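Local coordinates for protein APL1 (Anopheles gambiae, PDB 3O6N) that probably pairs with the leucine-rich repeat protein LRIM1 in a complex that regulates complement-like immunity in the mosquito, at residues Q70-N75 with T94-Y99; R58-A63 with T86-Y91; V50-S55 with L74-L79; T200-I205 with V219-V224. All coordinates share one frame; numbering follows the deposited sequence. Where two conformers were deposited one is given.

In the fold
Contacts 1, 2 and 3 cluster near the N-terminal end of the leucine-rich repeat solenoid, their centres about 12 to 14 Å apart. Contacts 1 and 3 share strand 73-75, which lies between 49-53 and 97-99 in the run of parallel strands. Contact 2 joins strand 59-60 and the residues after it to the turn at 86-91; its Phe-89 reaches Leu-74 and Leu-98 of contact 1, while Leu-60 meets Leu-76 of contact 3, giving one continuous apolar interior. Along the chain the segments of contact 2 alternate with those of contacts 1 and 3. Contact 4 comes later, about 34 to 40 Å away between centres, and pairs strands 200-202 and 219-221, separate from that run. Coils are thus tied at more than one place around the solenoid.

Contact 1 of 4, residues Q70-N75 with T94-Y99; sequences QVELLN and TIQKLY
Leu-74 and Leu-98 lie side by side on the inward face of two parallel strands, and the methyl CD2 of Leu-74 wedges between two methyls of segment 94-99: CD1 of Leu-98 at 3.7 Å and CD1 of Ile-95 at 4.1 Å. Both leucines carry CG anti to the backbone N (chi1 179° and 180°), which turns their branches the same way. On the other face the bump is Leu-73, whose CD2 sits 3.9 Å from CE2 of Tyr-99, at the edge of the ring, near its plane, while its CG rests against CB of Lys-97. The backbone beneath is bonded in regular parallel fashion, Leu-74 N to Lys-97 O and Tyr-99 N to Leu-74 O, both 2.9 Å. Where the pairing begins, Glu-72 O accepts from both Gln-96 N at 2.7 Å and Lys-97 N at 3.0 Å. Thr-94 OG1 donates to Val-71 O (2.7 Å) from above the carbonyl plane. Such stacked short strands are the hallmark of leucine-rich repeats. Strand 49-53 flanks 73-75, strand 121-123 continues beyond 97-99, and Leu-65 of helix 63-67 packs on Val-71, Leu-74 and Ile-95.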
loop_
_atom_site.group_PDB
_atom_site.type_symbol
_atom_site.label_atom_id
_atom_site.label_comp_id
_atom_site.label_asym_id
_atom_site.label_seq_id
_atom_site.Cartn_x
_atom_site.Cartn_y
_atom_site.Cartn_z
ATOM N N GLN A 70 3.968 18.350 -29.965
ATOM C CA GLN A 70 3.583 16.990 -30.323
ATOM C C GLN A 70 4.081 15.977 -29.294
ATOM O O GLN A 70 4.208 14.787 -29.589
ATOM C CB GLN A 70 4.099 16.641 -31.719
ATOM C CG GLN A 70 3.576 17.571 -32.806
ATOM C CD GLN A 70 4.315 17.418 -34.119
ATOM O OE1 GLN A 70 4.585 16.305 -34.568
ATOM N NE2 GLN A 70 4.654 18.542 -34.739
ATOM N N VAL A 71 4.361 16.455 -28.086
ATOM C CA VAL A 71 4.863 15.595 -27.022
ATOM C C VAL A 71 3.777 14.641 -26.529
ATOM O O VAL A 71 2.645 15.052 -26.273
ATOM C CB VAL A 71 5.390 16.420 -25.830
ATOM C CG1 VAL A 71 5.890 15.500 -24.723
ATOM C CG2 VAL A 71 6.498 17.367 -26.283
ATOM N N GLU A 72 4.127 13.366 -26.407
ATOM C CA GLU A 72 3.192 12.357 -25.921
ATOM C C GLU A 72 3.587 11.899 -24.523
ATOM O O GLU A 72 2.729 11.628 -23.683
ATOM C CB GLU A 72 3.139 11.163 -26.877
ATOM C CG GLU A 72 2.644 11.520 -28.270
ATOM C CD GLU A 72 2.537 10.314 -29.181
ATOM O OE1 GLU A 72 3.075 9.244 -28.821
ATOM O OE2 GLU A 72 1.913 10.436 -30.257
ATOM N N LEU A 73 4.892 11.822 -24.286
ATOM C CA LEU A 73 5.424 11.472 -22.975
ATOM C C LEU A 73 6.401 12.545 -22.512
ATOM O O LEU A 73 7.448 12.750 -23.124
ATOM C CB LEU A 73 6.119 10.110 -23.023
ATOM C CG LEU A 73 6.513 9.462 -21.691
ATOM C CD1 LEU A 73 6.780 7.976 -21.880
ATOM C CD2 LEU A 73 7.717 10.152 -21.059
ATOM N N LEU A 74 6.051 13.233 -21.433
ATOM C CA LEU A 74 6.896 14.292 -20.900
ATOM C C LEU A 74 7.433 13.907 -19.523
ATOM O O LEU A 74 6.674 13.745 -18.566
ATOM C CB LEU A 74 6.124 15.609 -20.824
ATOM C CG LEU A 74 6.864 16.824 -20.264
ATOM C CD1 LEU A 74 8.061 17.174 -21.135
ATOM C CD2 LEU A 74 5.923 18.008 -20.151
ATOM N N ASN A 75 8.748 13.755 -19.434
ATOM C CA ASN A 75 9.389 13.382 -18.183
ATOM C C ASN A 75 10.057 14.582 -17.516
ATOM O O ASN A 75 11.152 14.992 -17.903
ATOM C CB ASN A 75 10.406 12.265 -18.426
ATOM C CG ASN A 75 10.949 11.681 -17.139
ATOM O OD1 ASN A 75 10.853 12.296 -16.077
ATOM N ND2 ASN A 75 11.529 10.486 -17.227
ATOM N N THR A 94 -1.499 16.911 -26.888
ATOM C CA THR A 94 -1.095 15.579 -27.329
ATOM C C THR A 94 -0.497 14.716 -26.211
ATOM O O THR A 94 -0.251 13.526 -26.408
ATOM C CB THR A 94 -0.086 15.651 -28.492
ATOM O OG1 THR A 94 1.079 16.370 -28.070
ATOM C CG2 THR A 94 -0.704 16.346 -29.704
ATOM N N ILE A 95 -0.258 15.308 -25.044
ATOM C CA ILE A 95 0.388 14.574 -23.952
ATOM C C ILE A 95 -0.485 13.445 -23.400
ATOM O O ILE A 95 -1.666 13.638 -23.110
ATOM C CB ILE A 95 0.856 15.513 -22.814
ATOM C CG1 ILE A 95 1.996 16.405 -23.313
ATOM C CG2 ILE A 95 1.326 14.705 -21.599
ATOM C CD1 ILE A 95 2.496 17.402 -22.299
ATOM N N GLN A 96 0.114 12.264 -23.274
ATOM C CA GLN A 96 -0.581 11.087 -22.768
ATOM C C GLN A 96 -0.039 10.679 -21.405
ATOM O O GLN A 96 -0.781 10.198 -20.545
ATOM C CB GLN A 96 -0.428 9.917 -23.744
ATOM C CG GLN A 96 -1.073 10.144 -25.097
ATOM C CD GLN A 96 -0.987 8.924 -25.995
ATOM O OE1 GLN A 96 -1.062 7.787 -25.527
ATOM N NE2 GLN A 96 -0.832 9.154 -27.291
ATOM N N LYS A 97 1.264 10.856 -21.215
ATOM C CA LYS A 97 1.898 10.492 -19.954
ATOM C C LYS A 97 2.754 11.642 -19.443
ATOM O O LYS A 97 3.651 12.114 -20.140
ATOM C CB LYS A 97 2.733 9.222 -20.117
ATOM C CG LYS A 97 1.921 8.008 -20.542
ATOM C CD LYS A 97 2.806 6.793 -20.756
ATOM C CE LYS A 97 1.981 5.587 -21.172
ATOM N NZ LYS A 97 1.180 5.870 -22.396
ATOM N N LEU A 98 2.460 12.096 -18.227
ATOM C CA LEU A 98 3.131 13.260 -17.658
ATOM C C LEU A 98 3.761 12.912 -16.318
ATOM O O LEU A 98 3.065 12.541 -15.374
ATOM C CB LEU A 98 2.146 14.418 -17.486
ATOM C CG LEU A 98 2.692 15.721 -16.892
ATOM C CD1 LEU A 98 3.881 16.227 -17.691
ATOM C CD2 LEU A 98 1.602 16.778 -16.846
ATOM N N TYR A 99 5.080 13.040 -16.238
ATOM C CA TYR A 99 5.793 12.719 -15.010
ATOM C C TYR A 99 6.396 13.979 -14.406
ATOM O O TYR A 99 7.249 14.623 -15.017
ATOM C CB TYR A 99 6.871 11.673 -15.284
ATOM C CG TYR A 99 6.322 10.407 -15.900
ATOM C CD1 TYR A 99 5.829 9.382 -15.102
ATOM C CD2 TYR A 99 6.283 10.242 -17.276
ATOM C CE1 TYR A 99 5.322 8.222 -15.660
ATOM C CE2 TYR A 99 5.778 9.085 -17.843
ATOM C CZ TYR A 99 5.299 8.080 -17.030
ATOM O OH TYR A 99 4.796 6.931 -17.593
#

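Contact 2 of 4, residues R58-A63 with T86-Y91; sequences RKLPAA and TYAFAY
Leu-60 and Phe-89 make the closest apolar touch between strand 59-60 and the turn at 86-91. The leucine's CD2 methyl stands 3.8 Å from CE2 of Phe-89 and nearly as close to CZ, approaching the ring obliquely, with the two side chains crossing at about a right angle. Leu-60 holds CG anti to the backbone N (chi1 -175°), and this directs its branched end toward the 86-91 segment. The same CD2 also meets CB of Ala-88, at 4.2 Å, so one methyl serves two neighbours. Phe-89 leaves its backbone pointing away from 58-63, but its ring swings back to the leucine.

Backbone packing forms the second element. The CA atoms of Ala-62 and Ala-88 come within 3.9 Å of each other, an approach that two small side chains permit, and CB of Ala-62 rests 4.0 Å from Tyr-87 O. In a leucine-rich repeat solenoid, coils also stack away from the main run of strands that includes 73-75 and 97-99, here where strand 59-60 and the chain just after it meet the turn that follows strand 83-84. Phe-89 extends the apolar interior to Leu-65 of helix 63-67 and to Val-112, while Leu-60 also touches Leu-76.

Polar links between the two segments run through water. A single molecule donates to Pro-61 O at 2.8 Å and to Ala-88 O at 3.0 Å, bridging two carbonyls that could not bond each other. Within 86-91, a type I turn from Tyr-87 to Ala-90 is closed by Ala-90 N donating to Tyr-87 O (3.1 Å).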
loop_
_atom_site.group_PDB
_atom_site.type_symbol
_atom_site.label_atom_id
_atom_site.label_comp_id
_atom_site.label_asym_id
_atom_site.label_seq_id
_atom_site.Cartn_x
_atom_site.Cartn_y
_atom_site.Cartn_z
ATOM N N ARG A 58 13.649 25.522 -11.985
ATOM C CA ARG A 58 12.970 25.856 -10.737
ATOM C C ARG A 58 11.557 26.385 -10.991
ATOM O O ARG A 58 10.665 26.239 -10.153
ATOM C CB ARG A 58 13.821 26.817 -9.903
ATOM C CG ARG A 58 15.260 26.321 -9.760
ATOM C CD ARG A 58 15.967 26.842 -8.519
ATOM N NE ARG A 58 17.385 26.478 -8.520
ATOM C CZ ARG A 58 17.878 25.342 -8.030
ATOM N NH1 ARG A 58 17.075 24.437 -7.486
ATOM N NH2 ARG A 58 19.183 25.107 -8.085
ATOM N N LYS A 59 11.358 26.986 -12.159
ATOM C CA LYS A 59 10.015 27.278 -12.645
ATOM C C LYS A 59 9.860 26.673 -14.034
ATOM O O LYS A 59 10.686 26.909 -14.913
ATOM C CB LYS A 59 9.754 28.786 -12.687
ATOM C CG LYS A 59 8.419 29.154 -13.317
ATOM C CD LYS A 59 8.113 30.641 -13.181
ATOM C CE LYS A 59 6.747 30.972 -13.771
ATOM N NZ LYS A 59 6.346 32.384 -13.519
ATOM N N LEU A 60 8.816 25.875 -14.224
ATOM C CA LEU A 60 8.545 25.282 -15.528
ATOM C C LEU A 60 7.954 26.336 -16.464
ATOM O O LEU A 60 6.866 26.849 -16.212
ATOM C CB LEU A 60 7.579 24.106 -15.386
ATOM C CG LEU A 60 7.289 23.317 -16.665
ATOM C CD1 LEU A 60 8.535 22.569 -17.136
ATOM C CD2 LEU A 60 6.132 22.361 -16.447
ATOM N N PRO A 61 8.673 26.661 -17.551
ATOM C CA PRO A 61 8.272 27.738 -18.466
ATOM C C PRO A 61 7.287 27.282 -19.536
ATOM O O PRO A 61 7.287 26.116 -19.920
ATOM C CB PRO A 61 9.596 28.130 -19.128
ATOM C CG PRO A 61 10.368 26.843 -19.173
ATOM C CD PRO A 61 9.963 26.059 -17.935
ATOM N N ALA A 62 6.464 28.208 -20.019
ATOM C CA ALA A 62 5.547 27.924 -21.116
ATOM C C ALA A 62 6.303 27.662 -22.419
ATOM O O ALA A 62 5.790 27.008 -23.326
ATOM C CB ALA A 62 4.568 29.076 -21.297
ATOM N N ALA A 63 7.527 28.174 -22.497
ATOM C CA ALA A 63 8.325 28.086 -23.718
ATOM C C ALA A 63 8.563 26.652 -24.180
ATOM O O ALA A 63 8.704 26.400 -25.374
ATOM C CB ALA A 63 9.650 28.815 -23.542
ATOM N N THR A 86 1.601 29.384 -15.216
ATOM C CA THR A 86 0.160 29.200 -15.375
ATOM C C THR A 86 -0.217 28.563 -16.713
ATOM O O THR A 86 -1.087 27.694 -16.770
ATOM C CB THR A 86 -0.599 30.533 -15.218
ATOM O OG1 THR A 86 -0.368 31.063 -13.908
ATOM C CG2 THR A 86 -2.093 30.323 -15.421
ATOM N N TYR A 87 0.442 28.987 -17.787
ATOM C CA TYR A 87 0.089 28.504 -19.118
ATOM C C TYR A 87 1.067 27.474 -19.675
ATOM O O TYR A 87 1.091 27.220 -20.880
ATOM C CB TYR A 87 -0.088 29.684 -20.075
ATOM C CG TYR A 87 -1.098 30.673 -19.549
ATOM C CD1 TYR A 87 -2.448 30.351 -19.508
ATOM C CD2 TYR A 87 -0.703 31.911 -19.061
ATOM C CE1 TYR A 87 -3.381 31.239 -19.014
ATOM C CE2 TYR A 87 -1.630 32.810 -18.565
ATOM C CZ TYR A 87 -2.968 32.468 -18.544
ATOM O OH TYR A 87 -3.899 33.354 -18.052
ATOM N N ALA A 88 1.850 26.867 -18.790
ATOM C CA ALA A 88 2.846 25.880 -19.195
ATOM C C ALA A 88 2.255 24.767 -20.057
ATOM O O ALA A 88 2.902 24.290 -20.990
ATOM C CB ALA A 88 3.545 25.288 -17.969
ATOM N N PHE A 89 1.028 24.356 -19.750
ATOM C CA PHE A 89 0.398 23.256 -20.476
ATOM C C PHE A 89 -0.727 23.698 -21.415
ATOM O O PHE A 89 -1.659 22.936 -21.683
ATOM C CB PHE A 89 -0.099 22.185 -19.499
ATOM C CG PHE A 89 1.010 21.466 -18.779
ATOM C CD1 PHE A 89 1.542 20.295 -19.295
ATOM C CD2 PHE A 89 1.524 21.964 -17.594
ATOM C CE1 PHE A 89 2.567 19.630 -18.640
ATOM C CE2 PHE A 89 2.549 21.304 -16.929
ATOM C CZ PHE A 89 3.069 20.136 -17.454
ATOM N N ALA A 90 -0.621 24.920 -21.925
ATOM C CA ALA A 90 -1.613 25.450 -22.858
ATOM C C ALA A 90 -1.650 24.661 -24.170
ATOM O O ALA A 90 -2.724 24.371 -24.698
ATOM C CB ALA A 90 -1.348 26.928 -23.131
ATOM N N TYR A 91 -0.474 24.312 -24.687
ATOM C CA TYR A 91 -0.371 23.553 -25.932
ATOM C C TYR A 91 0.026 22.099 -25.683
ATOM O O TYR A 91 0.846 21.543 -26.411
ATOM C CB TYR A 91 0.655 24.198 -26.868
ATOM C CG TYR A 91 0.265 25.568 -27.381
ATOM C CD1 TYR A 91 -0.295 25.724 -28.643
ATOM C CD2 TYR A 91 0.462 26.704 -26.606
ATOM C CE1 TYR A 91 -0.650 26.974 -29.117
ATOM C CE2 TYR A 91 0.108 27.956 -27.071
ATOM C CZ TYR A 91 -0.446 28.086 -28.328
ATOM O OH TYR A 91 -0.799 29.331 -28.796
HETATM O O HOH W 1 5.909 24.200 -21.344
#

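Contact 3 of 4, residues V50-S55 with L74-L79; sequences VTFKNS and LNLNDL
Phe-52 forms the apolar centre, its ring meeting two leucines of the other coil. CD2 of Leu-79 lies over one face, offset toward the rim, 4.2 Å from the centroid of the Phe-52 ring in a CH-pi contact. Leu-76 runs alongside, its CD2 3.6 Å from CE2 of Phe-52. With CG anti to the carbonyl carbon (chi1 -68°), the phenylalanine brings its ring up to both leucines, and Met-57 packs against all three. Next to them Val-50 CG1 touches CD1 of Leu-74 at 3.7 Å, the two side chains pointing the same way.

Farther out the backbones join. Asn-75 N donates to Val-50 O at 2.8 Å and 167°, after which the strands part and water takes over: one molecule accepts from Phe-52 N and donates to Asn-75 O, and another donates to both Ser-55 O and Asp-78 O. At the polar edge, OG1 of Thr-51 rests 3.6 Å from CB of Asn-75, and OD1 of this asparagine accepts from Asn-77 N (3.0 Å), making an Asx turn. Parallel strands that continue into stacked turns, with leucines directed inward, are characteristic of the leucine-rich repeat solenoid.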
loop_
_atom_site.group_PDB
_atom_site.type_symbol
_atom_site.label_atom_id
_atom_site.label_comp_id
_atom_site.label_asym_id
_atom_site.label_seq_id
_atom_site.Cartn_x
_atom_site.Cartn_y
_atom_site.Cartn_z
ATOM N N VAL A 50 10.038 13.253 -24.401
ATOM C CA VAL A 50 10.906 14.318 -23.921
ATOM C C VAL A 50 11.395 14.070 -22.505
ATOM O O VAL A 50 10.599 13.863 -21.591
ATOM C CB VAL A 50 10.195 15.684 -23.964
ATOM C CG1 VAL A 50 11.042 16.745 -23.274
ATOM C CG2 VAL A 50 9.893 16.074 -25.399
ATOM N N THR A 51 12.710 14.094 -22.331
ATOM C CA THR A 51 13.292 13.992 -21.003
ATOM C C THR A 51 14.478 14.938 -20.857
ATOM O O THR A 51 14.976 15.482 -21.841
ATOM C CB THR A 51 13.739 12.552 -20.679
ATOM O OG1 THR A 51 13.932 12.427 -19.268
ATOM C CG2 THR A 51 15.034 12.225 -21.392
ATOM N N PHE A 52 14.914 15.133 -19.619
ATOM C CA PHE A 52 16.011 16.039 -19.318
ATOM C C PHE A 52 17.124 15.303 -18.591
ATOM O O PHE A 52 16.868 14.378 -17.820
ATOM C CB PHE A 52 15.515 17.192 -18.446
ATOM C CG PHE A 52 14.580 18.126 -19.156
ATOM C CD1 PHE A 52 15.002 19.387 -19.541
ATOM C CD2 PHE A 52 13.284 17.738 -19.453
ATOM C CE1 PHE A 52 14.146 20.249 -20.201
ATOM C CE2 PHE A 52 12.425 18.595 -20.114
ATOM C CZ PHE A 52 12.857 19.851 -20.488
ATOM N N LYS A 53 18.362 15.713 -18.844
ATOM C CA LYS A 53 19.508 15.162 -18.130
ATOM C C LYS A 53 20.381 16.286 -17.588
ATOM O O LYS A 53 20.622 17.279 -18.271
ATOM C CB LYS A 53 20.323 14.240 -19.040
ATOM C CG LYS A 53 19.621 12.936 -19.383
ATOM C CD LYS A 53 19.267 12.163 -18.123
ATOM C CE LYS A 53 18.529 10.875 -18.447
ATOM N NZ LYS A 53 18.118 10.146 -17.212
ATOM N N ASN A 54 20.839 16.130 -16.350
ATOM C CA ASN A 54 21.689 17.129 -15.719
ATOM C C ASN A 54 21.077 18.523 -15.840
ATOM O O ASN A 54 21.764 19.490 -16.172
ATOM C CB ASN A 54 23.085 17.101 -16.343
ATOM C CG ASN A 54 24.188 17.231 -15.312
ATOM O OD1 ASN A 54 24.085 18.017 -14.372
ATOM N ND2 ASN A 54 25.247 16.449 -15.480
ATOM N N SER A 55 19.779 18.618 -15.569
ATOM C CA SER A 55 19.052 19.873 -15.743
ATOM C C SER A 55 18.300 20.302 -14.488
ATOM O O SER A 55 17.957 19.476 -13.637
ATOM C CB SER A 55 18.070 19.762 -16.910
ATOM O OG SER A 55 18.742 19.470 -18.123
ATOM N N LEU A 74 6.051 13.233 -21.433
ATOM C CA LEU A 74 6.896 14.292 -20.900
ATOM C C LEU A 74 7.433 13.907 -19.523
ATOM O O LEU A 74 6.674 13.745 -18.566
ATOM C CB LEU A 74 6.124 15.609 -20.824
ATOM C CG LEU A 74 6.864 16.824 -20.264
ATOM C CD1 LEU A 74 8.061 17.174 -21.135
ATOM C CD2 LEU A 74 5.923 18.008 -20.151
ATOM N N ASN A 75 8.748 13.755 -19.434
ATOM C CA ASN A 75 9.389 13.382 -18.183
ATOM C C ASN A 75 10.057 14.582 -17.516
ATOM O O ASN A 75 11.152 14.992 -17.903
ATOM C CB ASN A 75 10.406 12.265 -18.426
ATOM C CG ASN A 75 10.949 11.681 -17.139
ATOM O OD1 ASN A 75 10.853 12.296 -16.077
ATOM N ND2 ASN A 75 11.529 10.486 -17.227
ATOM N N LEU A 76 9.385 15.145 -16.518
ATOM C CA LEU A 76 9.934 16.256 -15.752
ATOM C C LEU A 76 10.296 15.822 -14.330
ATOM O O LEU A 76 10.319 16.639 -13.408
ATOM C CB LEU A 76 8.945 17.422 -15.714
ATOM C CG LEU A 76 8.499 17.941 -17.085
ATOM C CD1 LEU A 76 7.355 18.931 -16.953
ATOM C CD2 LEU A 76 9.673 18.565 -17.831
ATOM N N ASN A 77 10.576 14.534 -14.161
ATOM C CA ASN A 77 10.983 14.001 -12.865
ATOM C C ASN A 77 12.306 14.589 -12.382
ATOM O O ASN A 77 13.262 14.688 -13.152
ATOM C CB ASN A 77 11.105 12.476 -12.925
ATOM C CG ASN A 77 9.797 11.772 -12.654
ATOM O OD1 ASN A 77 8.733 12.389 -12.639
ATOM N ND2 ASN A 77 9.870 10.466 -12.434
ATOM N N ASP A 78 12.352 14.978 -11.109
ATOM C CA ASP A 78 13.594 15.434 -10.476
ATOM C C ASP A 78 14.290 16.581 -11.214
ATOM O O ASP A 78 15.504 16.549 -11.433
ATOM C CB ASP A 78 14.561 14.261 -10.296
ATOM C CG ASP A 78 15.758 14.619 -9.435
ATOM O OD1 ASP A 78 15.621 15.490 -8.551
ATOM O OD2 ASP A 78 16.835 14.025 -9.641
ATOM N N LEU A 79 13.519 17.597 -11.583
ATOM C CA LEU A 79 14.063 18.777 -12.251
ATOM C C LEU A 79 14.155 19.948 -11.278
ATOM O O LEU A 79 14.420 21.081 -11.680
ATOM C CB LEU A 79 13.187 19.165 -13.448
ATOM C CG LEU A 79 13.557 18.590 -14.818
ATOM C CD1 LEU A 79 13.882 17.112 -14.740
ATOM C CD2 LEU A 79 12.437 18.836 -15.807
HETATM O O HOH W 2 13.627 14.158 -17.176
HETATM O O HOH W 3 17.582 18.444 -11.140
#

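Contact 4 of 4, residues T200-I205 with V219-V224; sequences TLAIPI and VVRGPV
Three backbone hydrogen bonds tie 200-205 to 219-224: Leu-201 N donates to Val-219 O at 2.9 Å, Arg-221 N to Leu-201 O at 2.8 Å, and Ile-203 N to Arg-221 O, also 2.8 Å and nearly straight at 173°. They alternate as in any parallel pair, and strands 200-202 and 219-221 run 14° from parallel. This two-stranded pairing belongs to the leucine-rich repeat solenoid, where it joins successive coils apart from the main run of parallel strands that includes 190-192 and 209-211. Past the strands a water continues the connection, donating to Ile-203 O and Pro-223 O, both at 2.7 Å.

Side chains pack on both faces. Inward, CD1 of Ile-203 meets CG1 of Val-220 at 3.7 Å, and Leu-201 and Ile-203 reach on to Leu-210 of strand 209-211. On the face of Ala-202 and Arg-221, the arginine bends at its third torsion (chi3 -70°), which folds the guanidinium back over the neighbouring strand: the CB of Ala-202 lies over one face of it, while CG2 of Thr-200, in one of that residue's two conformers, sits at its edge. Gly-222 brings its CA to 3.8 Å from Ile-203 O. Beyond it, Ile-205 crosses Pro-223 at about a right angle, with CD1 of the isoleucine 3.5 Å from the proline CG.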
loop_
_atom_site.group_PDB
_atom_site.type_symbol
_atom_site.label_atom_id
_atom_site.label_comp_id
_atom_site.label_asym_id
_atom_site.label_seq_id
_atom_site.Cartn_x
_atom_site.Cartn_y
_atom_site.Cartn_z
ATOM N N THR A 200 -11.905 5.866 8.461
ATOM C CA THR A 200 -12.908 5.011 7.825
ATOM C C THR A 200 -12.451 4.551 6.441
ATOM O O THR A 200 -11.902 5.340 5.672
ATOM C CB THR A 200 -14.249 5.759 7.660
ATOM O OG1 THR A 200 -14.720 6.187 8.943
ATOM C CG2 THR A 200 -15.288 4.861 7.010
ATOM N N LEU A 201 -12.688 3.283 6.113
ATOM C CA LEU A 201 -12.265 2.752 4.823
ATOM C C LEU A 201 -13.451 2.155 4.088
ATOM O O LEU A 201 -13.976 1.122 4.496
ATOM C CB LEU A 201 -11.180 1.683 4.998
ATOM C CG LEU A 201 -10.612 1.088 3.705
ATOM C CD1 LEU A 201 -9.927 2.168 2.873
ATOM C CD2 LEU A 201 -9.636 -0.056 4.003
ATOM N N ALA A 202 -13.886 2.821 3.022
ATOM C CA ALA A 202 -14.871 2.240 2.122
ATOM C C ALA A 202 -14.120 1.581 0.977
ATOM O O ALA A 202 -13.353 2.230 0.270
ATOM C CB ALA A 202 -15.835 3.313 1.590
ATOM N N ILE A 203 -14.321 0.280 0.819
ATOM C CA ILE A 203 -13.634 -0.487 -0.212
ATOM C C ILE A 203 -14.520 -0.616 -1.448
ATOM O O ILE A 203 -15.648 -1.104 -1.358
ATOM C CB ILE A 203 -13.236 -1.881 0.327
ATOM C CG1 ILE A 203 -12.288 -1.724 1.522
ATOM C CG2 ILE A 203 -12.609 -2.732 -0.768
ATOM C CD1 ILE A 203 -11.840 -3.040 2.146
ATOM N N PRO A 204 -14.017 -0.161 -2.608
ATOM C CA PRO A 204 -14.792 -0.197 -3.852
ATOM C C PRO A 204 -14.997 -1.624 -4.341
ATOM O O PRO A 204 -14.350 -2.546 -3.851
ATOM C CB PRO A 204 -13.924 0.599 -4.835
ATOM C CG PRO A 204 -12.542 0.456 -4.310
ATOM C CD PRO A 204 -12.662 0.380 -2.812
ATOM N N ILE A 205 -15.885 -1.790 -5.314
ATOM C CA ILE A 205 -16.421 -3.100 -5.669
ATOM C C ILE A 205 -15.428 -4.062 -6.311
ATOM O O ILE A 205 -15.568 -5.281 -6.170
ATOM C CB ILE A 205 -17.637 -2.956 -6.623
ATOM C CG1 ILE A 205 -18.313 -4.303 -6.839
ATOM C CG2 ILE A 205 -17.201 -2.351 -7.954
ATOM C CD1 ILE A 205 -19.306 -4.659 -5.770
ATOM N N VAL A 219 -13.172 1.364 11.048
ATOM C CA VAL A 219 -14.354 0.865 10.360
ATOM C C VAL A 219 -14.060 0.534 8.900
ATOM O O VAL A 219 -13.475 1.340 8.174
ATOM C CB VAL A 219 -15.498 1.898 10.407
ATOM C CG1 VAL A 219 -16.665 1.438 9.544
ATOM C CG2 VAL A 219 -15.941 2.129 11.842
ATOM N N VAL A 220 -14.457 -0.665 8.480
ATOM C CA VAL A 220 -14.373 -1.060 7.077
ATOM C C VAL A 220 -15.776 -1.259 6.495
ATOM O O VAL A 220 -16.592 -1.976 7.076
ATOM C CB VAL A 220 -13.547 -2.350 6.913
ATOM C CG1 VAL A 220 -13.457 -2.744 5.442
ATOM C CG2 VAL A 220 -12.151 -2.159 7.504
ATOM N N ARG A 221 -16.053 -0.615 5.361
ATOM C CA ARG A 221 -17.363 -0.699 4.710
ATOM C C ARG A 221 -17.241 -1.007 3.217
ATOM O O ARG A 221 -16.178 -0.831 2.625
ATOM C CB ARG A 221 -18.134 0.617 4.869
ATOM C CG ARG A 221 -18.469 0.998 6.298
ATOM C CD ARG A 221 -19.335 2.255 6.354
ATOM N NE ARG A 221 -18.612 3.467 5.966
ATOM C CZ ARG A 221 -18.765 4.098 4.804
ATOM N NH1 ARG A 221 -19.621 3.639 3.900
ATOM N NH2 ARG A 221 -18.061 5.194 4.547
ATOM N N GLY A 222 -18.338 -1.442 2.608
ATOM C CA GLY A 222 -18.360 -1.671 1.175
ATOM C C GLY A 222 -19.064 -2.954 0.772
ATOM O O GLY A 222 -19.275 -3.841 1.597
ATOM N N PRO A 223 -19.413 -3.065 -0.516
ATOM C CA PRO A 223 -20.145 -4.208 -1.071
ATOM C C PRO A 223 -19.267 -5.445 -1.223
ATOM O O PRO A 223 -18.039 -5.338 -1.213
ATOM C CB PRO A 223 -20.560 -3.704 -2.453
ATOM C CG PRO A 223 -19.476 -2.755 -2.831
ATOM C CD PRO A 223 -19.085 -2.067 -1.549
ATOM N N VAL A 224 -19.898 -6.607 -1.363
ATOM C CA VAL A 224 -19.171 -7.835 -1.655
ATOM C C VAL A 224 -18.289 -7.628 -2.882
ATOM O O VAL A 224 -18.770 -7.250 -3.951
ATOM C CB VAL A 224 -20.126 -9.017 -1.878
ATOM C CG1 VAL A 224 -19.358 -10.248 -2.331
ATOM C CG2 VAL A 224 -20.897 -9.314 -0.594
HETATM O O HOH W 4 -16.052 -3.614 -0.413
#